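Local coordinates for protein DNA polymerase II large subunit (Pyrococcus horikoshii, PDB 7OEC) that contains an intein, a protein-splicing element that probably excises itself from its DNA polymerase precursor and joins the flanking sequences, at residues G17-V22 with I123-L128; T158-I161 with I165-H168; V52-P57 with V63-E68; V98-N103 with F112-G117; V13-N16 with R21-L24. The protein carries 2 engineered substitutions. One frame throughout, in Å; residues are numbered along the deposited sequence. Where two conformers were deposited one is given.

Interaction 1: residues G17-V22 with I123-L128; sequences GTPQRV and IDESTL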
# COMPACT_ATOMS: atom_id res chain seq x y z
N GLY A 17 -6.66 -19.13 -2.25
CA GLY A 17 -6.16 -19.41 -3.57
C GLY A 17 -6.66 -18.53 -4.70
O GLY A 17 -6.25 -18.76 -5.84
N THR A 18 -7.57 -17.56 -4.45
CA THR A 18 -8.17 -16.70 -5.48
C THR A 18 -7.61 -15.30 -5.34
O THR A 18 -7.76 -14.70 -4.27
CB THR A 18 -9.72 -16.62 -5.31
OG1 THR A 18 -10.31 -17.91 -5.47
CG2 THR A 18 -10.35 -15.69 -6.33
N PRO A 19 -7.03 -14.71 -6.38
CA PRO A 19 -6.60 -13.32 -6.26
C PRO A 19 -7.79 -12.38 -6.26
O PRO A 19 -8.79 -12.60 -6.95
CB PRO A 19 -5.69 -13.10 -7.47
CG PRO A 19 -6.00 -14.15 -8.40
CD PRO A 19 -6.66 -15.30 -7.67
N GLN A 20 -7.64 -11.33 -5.47
CA GLN A 20 -8.65 -10.29 -5.47
C GLN A 20 -8.17 -9.09 -4.71
O GLN A 20 -7.14 -9.13 -4.04
CB GLN A 20 -9.87 -10.76 -4.75
CG GLN A 20 -9.57 -11.20 -3.41
CD GLN A 20 -10.64 -12.13 -2.99
OE1 GLN A 20 -10.55 -13.35 -3.19
NE2 GLN A 20 -11.71 -11.57 -2.46
N ARG A 21 -8.97 -8.04 -4.78
CA ARG A 21 -8.67 -6.79 -4.10
C ARG A 21 -9.65 -6.62 -2.96
O ARG A 21 -10.85 -6.88 -3.11
CB ARG A 21 -8.73 -5.60 -5.04
CG ARG A 21 -7.51 -5.48 -5.86
CD ARG A 21 -7.59 -4.16 -6.57
NE ARG A 21 -7.06 -4.43 -7.86
CZ ARG A 21 -7.21 -3.69 -8.92
NH1 ARG A 21 -6.62 -4.18 -10.00
NH2 ARG A 21 -7.96 -2.56 -8.93
N VAL A 22 -9.14 -6.23 -1.79
CA VAL A 22 -10.00 -5.87 -0.67
C VAL A 22 -9.56 -4.51 -0.18
O VAL A 22 -8.42 -4.12 -0.36
CB VAL A 22 -9.95 -6.89 0.48
CG1 VAL A 22 -10.43 -8.24 0.02
CG2 VAL A 22 -8.57 -7.01 1.02
N ILE A 123 1.61 -2.81 -12.11
CA ILE A 123 1.75 -4.18 -12.60
C ILE A 123 0.55 -4.53 -13.48
O ILE A 123 -0.60 -4.34 -13.07
CB ILE A 123 1.79 -5.17 -11.44
CG1 ILE A 123 2.94 -4.83 -10.50
CG2 ILE A 123 1.99 -6.55 -11.90
CD1 ILE A 123 4.27 -4.81 -11.18
N ASP A 124 0.81 -5.10 -14.64
CA ASP A 124 -0.25 -5.74 -15.40
C ASP A 124 -0.50 -7.09 -14.76
O ASP A 124 0.41 -7.93 -14.75
CB ASP A 124 0.18 -5.88 -16.86
CG ASP A 124 -0.94 -6.40 -17.75
OD1 ASP A 124 -1.70 -7.29 -17.30
OD2 ASP A 124 -1.02 -5.94 -18.90
N GLU A 125 -1.70 -7.33 -14.22
CA GLU A 125 -1.94 -8.53 -13.42
C GLU A 125 -1.88 -9.81 -14.27
O GLU A 125 -1.52 -10.87 -13.75
CB GLU A 125 -3.28 -8.39 -12.65
CG GLU A 125 -3.52 -9.50 -11.60
CD GLU A 125 -4.85 -9.40 -10.81
OE1 GLU A 125 -5.55 -8.35 -10.91
OE2 GLU A 125 -5.20 -10.38 -10.10
N SER A 126 -2.16 -9.71 -15.58
CA SER A 126 -2.21 -10.91 -16.41
C SER A 126 -0.82 -11.42 -16.76
O SER A 126 -0.59 -12.63 -16.84
CB SER A 126 -2.99 -10.64 -17.71
OG SER A 126 -4.30 -10.10 -17.47
N THR A 127 0.11 -10.51 -17.03
CA THR A 127 1.46 -10.88 -17.42
C THR A 127 2.47 -10.64 -16.32
O THR A 127 3.60 -11.10 -16.43
CB THR A 127 1.90 -9.99 -18.59
OG1 THR A 127 1.84 -8.64 -18.11
CG2 THR A 127 0.95 -10.19 -19.79
N LEU A 128 2.07 -9.92 -15.28
CA LEU A 128 2.91 -9.50 -14.17
C LEU A 128 4.00 -8.54 -14.63
O LEU A 128 4.97 -8.32 -13.91
CB LEU A 128 3.46 -10.66 -13.33
CG LEU A 128 2.37 -11.63 -12.83
CD1 LEU A 128 2.93 -12.89 -12.18
CD2 LEU A 128 1.45 -10.95 -11.83

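Interaction 2: residues T158-I161 with I165-H168; sequences TVII and IVTH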
# COMPACT_ATOMS: atom_id res chain seq x y z
N THR A 158 6.47 -4.68 0.68
CA THR A 158 5.83 -3.94 -0.40
C THR A 158 4.47 -4.56 -0.65
O THR A 158 4.20 -5.71 -0.27
CB THR A 158 6.67 -4.02 -1.65
OG1 THR A 158 6.87 -5.38 -1.96
CG2 THR A 158 8.03 -3.41 -1.44
N VAL A 159 3.59 -3.76 -1.26
CA VAL A 159 2.21 -4.13 -1.50
C VAL A 159 1.82 -3.54 -2.85
O VAL A 159 2.51 -2.67 -3.41
CB VAL A 159 1.27 -3.63 -0.38
CG1 VAL A 159 1.55 -4.32 0.95
CG2 VAL A 159 1.38 -2.14 -0.18
N ILE A 160 0.70 -4.03 -3.37
CA ILE A 160 0.17 -3.62 -4.66
C ILE A 160 -1.22 -3.06 -4.41
O ILE A 160 -2.13 -3.80 -4.00
CB ILE A 160 0.19 -4.77 -5.66
CG1 ILE A 160 1.66 -5.24 -5.82
CG2 ILE A 160 -0.40 -4.32 -6.98
CD1 ILE A 160 1.85 -6.41 -6.65
N ILE A 161 -1.40 -1.76 -4.60
CA ILE A 161 -2.59 -1.08 -4.10
C ILE A 161 -3.37 -0.40 -5.21
O ILE A 161 -2.85 -0.07 -6.28
CB ILE A 161 -2.28 -0.08 -2.98
CG1 ILE A 161 -1.40 1.05 -3.46
CG2 ILE A 161 -1.73 -0.84 -1.74
CD1 ILE A 161 -1.33 2.20 -2.46
N ILE A 165 -0.77 -0.49 -8.18
CA ILE A 165 0.36 0.39 -7.89
C ILE A 165 1.31 -0.28 -6.91
O ILE A 165 0.90 -0.67 -5.82
CB ILE A 165 -0.15 1.72 -7.32
CG1 ILE A 165 -0.91 2.49 -8.40
CG2 ILE A 165 1.00 2.53 -6.78
CD1 ILE A 165 -1.90 3.49 -7.82
N VAL A 166 2.59 -0.36 -7.25
CA VAL A 166 3.58 -0.93 -6.34
C VAL A 166 3.99 0.14 -5.34
O VAL A 166 4.42 1.24 -5.74
CB VAL A 166 4.81 -1.43 -7.11
CG1 VAL A 166 5.91 -1.95 -6.13
CG2 VAL A 166 4.42 -2.53 -8.05
N THR A 167 3.92 -0.17 -4.05
CA THR A 167 4.38 0.79 -3.06
C THR A 167 4.90 0.05 -1.84
O THR A 167 4.90 -1.18 -1.77
CB THR A 167 3.34 1.87 -2.75
OG1 THR A 167 3.97 2.98 -2.07
CG2 THR A 167 2.31 1.33 -1.89
N HIS A 168 5.40 0.81 -0.89
CA HIS A 168 5.89 0.26 0.36
C HIS A 168 4.71 0.05 1.29
O HIS A 168 3.77 0.85 1.29
CB HIS A 168 6.88 1.24 0.99
CG HIS A 168 7.75 0.60 2.04
ND1 HIS A 168 7.32 0.37 3.32
CD2 HIS A 168 9.03 0.13 1.99
CE1 HIS A 168 8.28 -0.20 4.02
NE2 HIS A 168 9.34 -0.34 3.24

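Interaction 3: residues V52-P57 with V63-E68; sequences VYSFNP and VLTDIE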
# COMPACT_ATOMS: atom_id res chain seq x y z
N VAL A 52 -0.64 -11.84 0.95
CA VAL A 52 -0.60 -10.55 0.28
C VAL A 52 0.36 -10.64 -0.89
O VAL A 52 1.39 -11.32 -0.82
CB VAL A 52 -0.26 -9.43 1.28
CG1 VAL A 52 1.16 -9.54 1.83
CG2 VAL A 52 -0.46 -8.09 0.63
N TYR A 53 -0.00 -10.00 -2.00
CA TYR A 53 0.95 -9.90 -3.09
C TYR A 53 1.93 -8.76 -2.86
O TYR A 53 1.58 -7.63 -2.51
CB TYR A 53 0.20 -9.66 -4.38
CG TYR A 53 -0.49 -10.87 -4.98
CD1 TYR A 53 0.16 -11.68 -5.88
CD2 TYR A 53 -1.79 -11.17 -4.68
CE1 TYR A 53 -0.45 -12.73 -6.45
CE2 TYR A 53 -2.43 -12.24 -5.26
CZ TYR A 53 -1.75 -13.02 -6.14
OH TYR A 53 -2.30 -14.11 -6.77
N SER A 54 3.19 -9.07 -3.03
CA SER A 54 4.26 -8.12 -2.83
C SER A 54 5.09 -8.06 -4.09
O SER A 54 4.95 -8.86 -5.01
CB SER A 54 5.19 -8.49 -1.65
OG SER A 54 4.52 -8.45 -0.42
N PHE A 55 5.97 -7.09 -4.14
CA PHE A 55 6.93 -6.97 -5.22
C PHE A 55 8.31 -7.14 -4.61
O PHE A 55 8.65 -6.45 -3.64
CB PHE A 55 6.80 -5.62 -5.92
CG PHE A 55 7.47 -5.58 -7.26
CD1 PHE A 55 8.72 -5.00 -7.43
CD2 PHE A 55 6.85 -6.18 -8.35
CE1 PHE A 55 9.32 -5.01 -8.67
CE2 PHE A 55 7.46 -6.19 -9.59
CZ PHE A 55 8.68 -5.60 -9.76
N ASN A 56 9.08 -8.08 -5.17
CA ASN A 56 10.44 -8.35 -4.73
C ASN A 56 11.37 -7.55 -5.62
O ASN A 56 11.60 -7.92 -6.80
CB ASN A 56 10.77 -9.83 -4.85
CG ASN A 56 12.17 -10.08 -4.47
OD1 ASN A 56 12.87 -9.17 -4.02
ND2 ASN A 56 12.60 -11.32 -4.61
N PRO A 57 11.91 -6.44 -5.09
CA PRO A 57 12.76 -5.60 -5.94
C PRO A 57 14.08 -6.25 -6.28
O PRO A 57 14.72 -5.83 -7.24
CB PRO A 57 12.98 -4.35 -5.08
CG PRO A 57 12.91 -4.88 -3.62
CD PRO A 57 11.84 -5.95 -3.69
N VAL A 63 5.46 -11.61 -5.85
CA VAL A 63 5.60 -12.77 -4.99
C VAL A 63 4.44 -12.71 -4.02
O VAL A 63 3.86 -11.66 -3.82
CB VAL A 63 6.92 -12.72 -4.22
CG1 VAL A 63 7.11 -13.95 -3.29
CG2 VAL A 63 8.08 -12.67 -5.19
N LEU A 64 4.08 -13.85 -3.45
CA LEU A 64 3.12 -13.89 -2.37
C LEU A 64 3.84 -14.00 -1.02
O LEU A 64 4.89 -14.64 -0.91
CB LEU A 64 2.20 -15.09 -2.57
CG LEU A 64 1.14 -14.98 -3.65
CD1 LEU A 64 0.50 -16.29 -3.84
CD2 LEU A 64 0.10 -13.95 -3.24
N THR A 65 3.27 -13.38 0.01
CA THR A 65 3.87 -13.45 1.34
C THR A 65 2.79 -13.42 2.41
O THR A 65 1.66 -13.01 2.18
CB THR A 65 4.93 -12.36 1.53
OG1 THR A 65 5.72 -12.69 2.68
CG2 THR A 65 4.32 -11.03 1.71
N ASP A 66 3.17 -13.79 3.62
CA ASP A 66 2.24 -13.81 4.73
C ASP A 66 1.99 -12.41 5.28
O ASP A 66 2.83 -11.52 5.21
CB ASP A 66 2.78 -14.71 5.84
CG ASP A 66 2.62 -16.19 5.51
OD1 ASP A 66 1.64 -16.53 4.78
OD2 ASP A 66 3.44 -17.02 5.97
N ILE A 67 0.80 -12.20 5.81
CA ILE A 67 0.45 -10.99 6.54
C ILE A 67 0.65 -11.29 8.02
O ILE A 67 -0.01 -12.18 8.58
CB ILE A 67 -1.00 -10.60 6.24
CG1 ILE A 67 -1.23 -10.31 4.74
CG2 ILE A 67 -1.34 -9.40 7.12
CD1 ILE A 67 -2.67 -10.36 4.34
N GLU A 68 1.58 -10.58 8.66
CA GLU A 68 1.88 -10.81 10.07
C GLU A 68 0.87 -10.14 10.99
O GLU A 68 0.51 -10.71 12.03
CB GLU A 68 3.30 -10.30 10.36
CG GLU A 68 3.87 -10.73 11.67
CD GLU A 68 5.37 -10.90 11.60
OE1 GLU A 68 5.94 -10.58 10.52
OE2 GLU A 68 5.98 -11.38 12.60

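Interaction 4: residues V98-N103 with F112-G117; sequences VLVYEN and FEVREG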
# COMPACT_ATOMS: atom_id res chain seq x y z
N VAL A 98 7.24 5.77 0.08
CA VAL A 98 6.69 5.60 -1.25
C VAL A 98 7.86 5.19 -2.14
O VAL A 98 8.95 5.75 -2.03
CB VAL A 98 6.07 6.93 -1.74
CG1 VAL A 98 5.61 6.84 -3.23
CG2 VAL A 98 4.85 7.29 -0.89
N LEU A 99 7.61 4.23 -3.03
CA LEU A 99 8.63 3.77 -3.96
C LEU A 99 8.46 4.46 -5.31
O LEU A 99 7.38 4.41 -5.90
CB LEU A 99 8.51 2.27 -4.18
CG LEU A 99 8.70 1.48 -2.91
CD1 LEU A 99 8.62 0.03 -3.22
CD2 LEU A 99 10.03 1.78 -2.22
N VAL A 100 9.51 5.10 -5.77
CA VAL A 100 9.55 5.71 -7.09
C VAL A 100 10.68 5.06 -7.86
O VAL A 100 11.64 4.57 -7.29
CB VAL A 100 9.71 7.24 -7.03
CG1 VAL A 100 8.54 7.91 -6.34
CG2 VAL A 100 10.92 7.62 -6.31
N TYR A 101 10.56 5.02 -9.17
CA TYR A 101 11.51 4.27 -9.97
C TYR A 101 12.42 5.22 -10.71
O TYR A 101 11.97 6.05 -11.49
CB TYR A 101 10.78 3.41 -10.97
CG TYR A 101 11.64 2.30 -11.52
CD1 TYR A 101 12.14 2.38 -12.81
CD2 TYR A 101 11.95 1.17 -10.75
CE1 TYR A 101 12.92 1.33 -13.35
CE2 TYR A 101 12.74 0.15 -11.26
CZ TYR A 101 13.21 0.23 -12.56
OH TYR A 101 13.97 -0.80 -13.06
N GLU A 102 13.70 5.15 -10.42
CA GLU A 102 14.64 6.14 -10.92
C GLU A 102 15.89 5.41 -11.35
O GLU A 102 16.47 4.65 -10.56
CB GLU A 102 14.97 7.20 -9.84
CG GLU A 102 13.76 8.01 -9.41
CD GLU A 102 14.06 9.24 -8.54
OE1 GLU A 102 13.21 10.19 -8.61
OE2 GLU A 102 15.10 9.23 -7.81
N ASN A 103 16.28 5.61 -12.60
CA ASN A 103 17.57 5.12 -13.09
C ASN A 103 17.74 3.63 -12.78
O ASN A 103 18.79 3.16 -12.32
CB ASN A 103 18.74 5.97 -12.55
CG ASN A 103 18.90 7.35 -13.29
OD1 ASN A 103 18.19 8.33 -13.00
ND2 ASN A 103 19.84 7.42 -14.24
N PHE A 112 6.07 13.06 1.44
CA PHE A 112 6.15 14.51 1.22
C PHE A 112 7.34 14.92 0.35
O PHE A 112 7.39 16.08 -0.10
CB PHE A 112 6.17 15.31 2.54
CG PHE A 112 7.45 15.20 3.32
CD1 PHE A 112 8.53 16.05 3.07
CD2 PHE A 112 7.59 14.24 4.30
CE1 PHE A 112 9.71 15.93 3.79
CE2 PHE A 112 8.77 14.10 5.00
CZ PHE A 112 9.84 14.94 4.75
N GLU A 113 8.27 14.01 0.10
CA GLU A 113 9.41 14.28 -0.76
C GLU A 113 9.19 13.86 -2.21
O GLU A 113 10.04 14.18 -3.07
CB GLU A 113 10.63 13.49 -0.27
CG GLU A 113 11.13 13.81 1.11
CD GLU A 113 12.21 12.75 1.65
OE1 GLU A 113 12.20 11.48 1.37
OE2 GLU A 113 13.09 13.23 2.39
N VAL A 114 8.11 13.14 -2.50
CA VAL A 114 7.81 12.77 -3.88
C VAL A 114 7.49 14.04 -4.65
O VAL A 114 6.89 14.98 -4.10
CB VAL A 114 6.64 11.77 -3.90
CG1 VAL A 114 6.22 11.40 -5.34
CG2 VAL A 114 7.03 10.47 -3.18
N ARG A 115 7.86 14.06 -5.94
CA ARG A 115 7.66 15.22 -6.79
C ARG A 115 6.89 14.84 -8.04
O ARG A 115 6.99 13.71 -8.54
CB ARG A 115 9.00 15.82 -7.23
CG ARG A 115 9.84 16.39 -6.03
CD ARG A 115 9.11 17.61 -5.42
NE ARG A 115 9.72 18.15 -4.19
CZ ARG A 115 9.29 17.94 -2.94
NH1 ARG A 115 8.22 17.17 -2.67
NH2 ARG A 115 9.93 18.52 -1.93
N GLU A 116 6.14 15.80 -8.56
CA GLU A 116 5.54 15.62 -9.87
C GLU A 116 6.63 15.22 -10.86
O GLU A 116 7.73 15.78 -10.87
CB GLU A 116 4.85 16.90 -10.34
CG GLU A 116 3.55 17.15 -9.70
CD GLU A 116 2.94 18.47 -10.19
OE1 GLU A 116 3.44 19.06 -11.19
OE2 GLU A 116 1.98 18.94 -9.57
N GLY A 117 6.29 14.24 -11.71
CA GLY A 117 7.20 13.71 -12.68
C GLY A 117 7.97 12.51 -12.22
O GLY A 117 8.62 11.85 -13.05

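Interaction 5: residues V13-N16 with R21-L24; sequences VQIN and RVTL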
# COMPACT_ATOMS: atom_id res chain seq x y z
N VAL A 13 -4.59 -9.24 -2.74
CA VAL A 13 -4.39 -10.37 -1.86
C VAL A 13 -4.81 -11.64 -2.59
O VAL A 13 -5.41 -11.62 -3.66
CB VAL A 13 -5.18 -10.23 -0.54
CG1 VAL A 13 -4.62 -9.03 0.28
CG2 VAL A 13 -6.67 -10.10 -0.74
N GLN A 14 -4.43 -12.76 -1.99
CA GLN A 14 -4.87 -14.07 -2.42
C GLN A 14 -5.65 -14.65 -1.26
O GLN A 14 -5.08 -14.85 -0.18
CB GLN A 14 -3.66 -14.95 -2.71
CG GLN A 14 -4.14 -16.20 -3.40
CD GLN A 14 -3.09 -17.21 -3.52
OE1 GLN A 14 -2.68 -17.52 -4.63
NE2 GLN A 14 -2.63 -17.75 -2.39
N ILE A 15 -6.94 -14.89 -1.46
CA ILE A 15 -7.80 -15.43 -0.41
C ILE A 15 -8.23 -16.82 -0.83
O ILE A 15 -8.85 -16.98 -1.90
CB ILE A 15 -9.01 -14.54 -0.09
CG1 ILE A 15 -8.56 -13.15 0.40
CG2 ILE A 15 -9.87 -15.25 0.96
CD1 ILE A 15 -9.64 -12.21 0.66
N ASN A 16 -7.85 -17.82 -0.05
CA ASN A 16 -8.17 -19.20 -0.36
C ASN A 16 -7.85 -19.54 -1.82
O ASN A 16 -8.65 -20.15 -2.54
CB ASN A 16 -9.64 -19.53 -0.06
CG ASN A 16 -9.98 -19.50 1.42
OD1 ASN A 16 -10.75 -18.64 1.90
ND2 ASN A 16 -9.52 -20.50 2.13
N ARG A 21 -8.97 -8.04 -4.78
CA ARG A 21 -8.67 -6.79 -4.10
C ARG A 21 -9.65 -6.62 -2.96
O ARG A 21 -10.85 -6.88 -3.11
CB ARG A 21 -8.73 -5.60 -5.04
CG ARG A 21 -7.51 -5.48 -5.86
CD ARG A 21 -7.59 -4.16 -6.57
NE ARG A 21 -7.06 -4.43 -7.86
CZ ARG A 21 -7.21 -3.69 -8.92
NH1 ARG A 21 -6.62 -4.18 -10.00
NH2 ARG A 21 -7.96 -2.56 -8.93
N VAL A 22 -9.14 -6.23 -1.79
CA VAL A 22 -10.00 -5.87 -0.67
C VAL A 22 -9.56 -4.51 -0.18
O VAL A 22 -8.42 -4.12 -0.36
CB VAL A 22 -9.95 -6.89 0.48
CG1 VAL A 22 -10.43 -8.24 0.02
CG2 VAL A 22 -8.57 -7.01 1.02
N THR A 23 -10.47 -3.77 0.46
CA THR A 23 -9.98 -2.54 1.05
C THR A 23 -9.20 -2.86 2.32
O THR A 23 -9.32 -3.93 2.90
CB THR A 23 -11.12 -1.59 1.44
OG1 THR A 23 -11.91 -2.21 2.44
CG2 THR A 23 -11.97 -1.20 0.23
N LEU A 24 -8.39 -1.90 2.77
CA LEU A 24 -7.65 -2.12 4.00
C LEU A 24 -8.59 -2.26 5.19
O LEU A 24 -8.32 -3.03 6.12
CB LEU A 24 -6.67 -0.98 4.23
CG LEU A 24 -5.36 -1.08 3.51
CD1 LEU A 24 -4.58 0.12 3.75
CD2 LEU A 24 -4.62 -2.22 4.05

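Interaction 1: residues G17-V22 with I123-L128
The carboxylate of Glu125 turns one oxygen to the Pro19 ring and the other to the Arg21 guanidinium. OE2 lies 3.8 Å from Pro19 CB. OE1 comes up obliquely to the guanidinium and stops 4.4 Å from Arg21 NH1. That distance is too long for a salt bridge, so the opposite charges probably attract each other across the gap without a bond fixing either group. Glu125 reaches this far because its CG stands anti to the backbone N (chi1 -171°) and the chain beyond stays extended, carrying the carboxylate across; the nearest CA atoms, those of Pro19 and Glu125, are 9.8 Å apart. On the way the side chain of Glu125 also brushes Leu12, while Pro19 packs on Tyr53 of strand 50-56, on the far side of strand 10-15.

The base of Glu125 is shaped by its own loop. Asp124 OD1 accepts the backbone N of Ser126 at 3.0 Å, nearly along its C-O axis, and Thr127 OG1 is hydrogen-bonded to the backbone N of Glu129. Ile123 O is held by Asn164 ND2, which ties the start of the loop to the turn between strands 158-161 and 165-168. The contact is small, and mostly at the surface; the backbone N of Arg21 is even hydrogen-bonded to a PEG molecule, probably from the crystallisation liquor. It joins a beta hairpin strand, 18-23, to an Asx turn in the loop between strands 119-123 and 130-141, two distant parts of the all-beta intein (Hint) fold.

Interaction 2: residues T158-I161 with I165-H168
Strands 158-161 and 165-168 form a tight antiparallel beta hairpin, and four backbone hydrogen bonds zip it together. Val159 and Thr167 exchange a reciprocal pair: Val159 N gives to Thr167 O at 2.9 Å, and Thr167 N returns a bond to Val159 O, the straighter of the two. Ile161 and Ile165 do the same beside the turn, Ile161 N to Ile165 O at 2.8 Å and Ile165 N to Ile161 O, where the donor lies in the carbonyl plane. The residues between these pairs turn their backbone groups outward, and neighbouring strands satisfy them: Ile160 bonds with Leu12 and Val166 with Ile121.

Thr158 is held to a further strand through both its hydroxyl and its carbonyl. Its OG1 is hydrogen-bonded to Phe55 O and, in one of the two conformers of Ser54, its backbone O to Ser54 OG. With OG1 set between the backbone N and the carbonyl carbon (chi1 56°), the methyl CG2 stands beside the backbone N and packs on Leu99. Almost everything here is buried, so these bonds satisfy polar atoms shut away from solvent.

Val159, Ile161, Ile165 and Thr167 share one face of the hairpin, where Phe90 packs on Ile161, Ile165 and Thr167, and Phe5 on Ile161 and Thr167; Val166, on the other, packs on Ile121 and Ile123. The second strand leads to the C-terminal end of the intein, where splicing inteins have their downstream junction. On the Phe90 face the methyl of Thr167 touches two neighbours from the opposite strand, its CG2 lying 4.0 Å from Val159 CG2 and 3.8 Å from Ile161 CD1.

Interaction 3: residues V52-P57 with V63-E68
Strands 50-56 and 61-74 form a beta hairpin in the large curled antiparallel sheet of the intein fold, and the contact is a length of its two arms. Val52 and Thr65 exchange two backbone bonds, as do Ser54 and Val63; the bond from Ser54 N to Val63 O is the straightest, 2.8 Å at 179°. Between these pairs Tyr53 and Leu64 stand side by side. Leu64 CD2 sits squarely over the centre of the tyrosine ring, 3.3 Å from the centroid, a CH-pi contact only 5° off the ring normal. With an alanine in place of the tyrosine, this methyl would probably lose its aromatic partner and a gap would open where the ring now lies.

On the other face Val52 CG1, placed between its backbone N and carbonyl carbon (chi1 67°), presses on Thr65 CG2 at 3.5 Å, a tight carbon contact, and Ile67 CG1 closes in on Val52 CB. The Thr65 hydroxyl looks elsewhere, its OG1 bonding to Lys154 O, whereas Asp66 makes a salt bridge within the hairpin, to Lys51. The hairpin is thus closed mainly by backbone bonds and carbon packing, while Thr65 binds it to a residue much further along the chain.

Interaction 4: residues V98-N103 with F112-G117
Val114 buries the most surface here, and it does so against two valines of strand 97-102, Val98 and Val100. Its two methyls divide the work. CG2 meets Val98 CG1 at 3.9 Å and lies equally near Val98 CB, the two side chains crossing at about a right angle. CG1 reaches the other valine more loosely, 4.3 Å from Val100 CG1. On the strand, Val98 offers CG1 because that branch stands anti to the backbone N (chi1 174°). The contact is wholly apolar, and the backbones stay well apart, with 7.7 Å between the CA atoms of Val98 and Val114.

The loop around Val114 is stiffened by Arg115, whose side chain folds back on the backbone. Its NH1 gives to Phe112 O at 2.9 Å, close to the guanidinium plane, and to Val114 O, which it meets from above the carbonyl plane. Glu113, next to Val114, forms a salt bridge with Arg110.

Val98 and Val114 both pack on Phe82 of strand 79-84, and Val100 touches Ile120 of strand 119-123. The loop that follows strand 105-110 therefore tucks its valine between the hairpin 97-102/105-110 and the neighbouring four-stranded sheet.

Interaction 5: residues V13-N16 with R21-L24
Val22 sets CG1 anti to the carbonyl carbon, beside the backbone N (chi1 -62°), which puts CG2 between N and the carbonyl carbon, and this splay lets it touch two residues of the partner strand at once. CG2 meets Val13 CG2 at 4.0 Å; that branch of Val13 is set in the same way, and the two side chains cross at about a right angle. CG1 meets Ile15 CD1 at 4.1 Å, tip to tip, at the end of an isoleucine chain stretched out to reach it.

Val13 is the diagonal neighbour of Val22 in the hairpin of strands 10-15 and 18-23, whose backbone bonds pair Val13 with Gln20 and Val22 with Ile11; Ile15 reaches Val22 from two residues further along the strand. Asn16 and Gly17 make the turn, both with positive phi (48° and 81°), consistent with a type I' turn. Past Val22 the chain enters helix 24-29, capped by Thr23. Ile50 lies against both Val13 and Ile15, and Leu30 also touches Ile15.

With methyl groups alone meeting across the hairpin, the contact has no directional bond to define it. It adds van der Waals packing on one face of a hairpin whose register is set by the backbone, and ties that face to strand 50-56.

Overall arrangement
Interactions 3 and 5 lie in the same curled sheet, where strands 10-15 and 50-56 are neighbours and Tyr53 CE2 packs 3.4 Å from Val13 O. Interaction 1 shares Arg21 and Val22 with interaction 5 but faces outward, and it alone rests on charged groups that do not quite meet. Interaction 2 is the most central, about 5 Å from the centre of the chain, and touches interactions 1, 3 and 4; its backbone ladder resembles that of interaction 3. Interaction 4, buried and apolar like interaction 5, lies on the opposite side of the chain's centre, their centres about 26 Å apart, and reaches the rest through interaction 2.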